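Local coordinates for protein Adp-ribosyltransferase (Staphylococcus aureus, PDB 1OJQ) that transfers ADP-ribose from NAD+ to a protein acceptor, probably a small Rho-family GTPase as other C3-type exoenzymes do, at residues 89-94 with 187-192. Residues are numbered along the deposited sequence; the frame is centred on the assembly and turned at random.
Sequences LDYLSS and TEYAVG
Y91 and Y189 meet through their phenol oxygens. Y91 OH and Y189 OH lie 2.7 Å apart and form a hydrogen bond in which either hydroxyl could be the donor. The two side chains come from opposite directions, so the contact is made at their far ends and the backbones stay well apart. The CA atoms of Y91 and Y189 are 14.6 Å from each other. Each oxygen sits at the edge of the partner ring, in its plane, and the ring faces do not stack on one another. The ring planes are turned by only about 22°. The bond bends at both oxygens, by roughly the trigonal angle expected of a phenol hydroxyl. Y189 OH lies on the CE1 side of Y91, 3.6 Å from CE1 of Y91. Y91 OH likewise lies on the CE1 side of Y189, 3.8 Å from CE1 of Y189.

Y91 belongs to a short 3-10 turn, 89-92, that follows strand 81-87. Y189 is on strand 187-196. In the mixed sheet of the ADP-ribosyltransferase fold these two strands are separated by 152-158 and 203-209. The tyrosine pair spans these two strands over one face of the sheet, joining the turn after 81-87 to strand 187-196. Y189 rests on A207, L154 and L156, while Y91 rests on I205.

The torsions point the two rings at each other. CG of Y91 is anti to the backbone N (chi1 166°). In Y189, CG lies between the backbone N and the carbonyl carbon (chi1 52°). The turn also carries D90, an NAD-binding residue. N88 and E133, two more NAD-binding residues, have side chains about 6 Å from those of Y91 and Y189 respectively.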
# COMPACT_ATOMS: atom_id res chain seq x y z
N LEU A 89 12.65 6.34 -3.83
CA LEU A 89 12.45 7.79 -3.73
C LEU A 89 11.63 8.38 -4.87
O LEU A 89 11.10 9.49 -4.72
CB LEU A 89 13.81 8.48 -3.67
CG LEU A 89 14.66 8.32 -2.43
CD1 LEU A 89 15.95 9.12 -2.62
CD2 LEU A 89 13.96 8.76 -1.16
N ASP A 90 11.48 7.70 -6.01
CA ASP A 90 10.75 8.30 -7.13
C ASP A 90 9.28 8.42 -6.82
O ASP A 90 8.53 9.11 -7.51
CB ASP A 90 10.93 7.51 -8.43
CG ASP A 90 10.53 6.06 -8.32
OD1 ASP A 90 9.66 5.73 -7.49
OD2 ASP A 90 11.10 5.23 -9.07
N TYR A 91 8.83 7.78 -5.74
CA TYR A 91 7.50 8.08 -5.20
C TYR A 91 7.35 9.58 -4.97
O TYR A 91 6.21 10.07 -5.06
CB TYR A 91 7.28 7.29 -3.91
CG TYR A 91 6.10 7.72 -3.07
CD1 TYR A 91 4.82 7.29 -3.39
CD2 TYR A 91 6.29 8.53 -1.96
CE1 TYR A 91 3.77 7.71 -2.59
CE2 TYR A 91 5.25 8.94 -1.15
CZ TYR A 91 3.99 8.51 -1.49
OH TYR A 91 2.91 8.90 -0.72
N LEU A 92 8.42 10.30 -4.65
CA LEU A 92 8.31 11.73 -4.32
C LEU A 92 8.37 12.62 -5.54
O LEU A 92 8.36 13.86 -5.45
CB LEU A 92 9.44 12.12 -3.37
CG LEU A 92 9.50 11.32 -2.06
CD1 LEU A 92 10.76 11.70 -1.29
CD2 LEU A 92 8.24 11.52 -1.23
N SER A 93 8.43 12.04 -6.73
CA SER A 93 8.71 12.87 -7.90
C SER A 93 7.48 13.65 -8.32
O SER A 93 7.52 14.56 -9.14
CB SER A 93 9.26 12.01 -9.05
OG SER A 93 8.17 11.42 -9.75
N SER A 94 6.33 13.32 -7.71
CA SER A 94 5.17 14.16 -8.07
C SER A 94 4.64 14.95 -6.89
O SER A 94 3.50 15.41 -6.89
CB SER A 94 4.06 13.28 -8.66
N THR A 187 -8.00 3.99 -3.42
CA THR A 187 -7.68 4.24 -2.02
C THR A 187 -7.17 5.66 -1.85
O THR A 187 -6.35 6.14 -2.63
CB THR A 187 -6.66 3.20 -1.50
OG1 THR A 187 -7.32 1.94 -1.30
CG2 THR A 187 -6.10 3.59 -0.14
N GLU A 188 -7.66 6.33 -0.81
CA GLU A 188 -7.18 7.66 -0.48
C GLU A 188 -6.59 7.67 0.92
O GLU A 188 -7.19 7.05 1.81
CB GLU A 188 -8.32 8.68 -0.50
CG GLU A 188 -9.01 8.75 -1.86
CD GLU A 188 -10.27 9.61 -1.73
OE1 GLU A 188 -11.24 9.14 -1.08
OE2 GLU A 188 -10.24 10.72 -2.29
N TYR A 189 -5.49 8.39 1.10
CA TYR A 189 -4.92 8.51 2.44
C TYR A 189 -4.54 9.97 2.68
O TYR A 189 -4.10 10.63 1.73
CB TYR A 189 -3.71 7.60 2.65
CG TYR A 189 -2.62 7.69 1.61
CD1 TYR A 189 -1.51 8.51 1.83
CD2 TYR A 189 -2.70 6.96 0.43
CE1 TYR A 189 -0.50 8.59 0.88
CE2 TYR A 189 -1.70 7.05 -0.52
CZ TYR A 189 -0.61 7.86 -0.28
OH TYR A 189 0.40 7.95 -1.22
N ALA A 190 -4.76 10.39 3.91
CA ALA A 190 -4.47 11.73 4.39
C ALA A 190 -3.21 11.69 5.26
O ALA A 190 -3.20 11.03 6.29
CB ALA A 190 -5.62 12.34 5.18
N VAL A 191 -2.17 12.38 4.80
CA VAL A 191 -0.88 12.29 5.46
C VAL A 191 -0.89 13.06 6.77
O VAL A 191 -1.26 14.23 6.79
CB VAL A 191 0.24 12.81 4.54
CG1 VAL A 191 1.54 12.89 5.33
CG2 VAL A 191 0.37 11.89 3.33
N GLY A 192 -0.49 12.44 7.87
CA GLY A 192 -0.35 13.04 9.18
C GLY A 192 1.02 13.67 9.37
O GLY A 192 1.15 14.78 9.90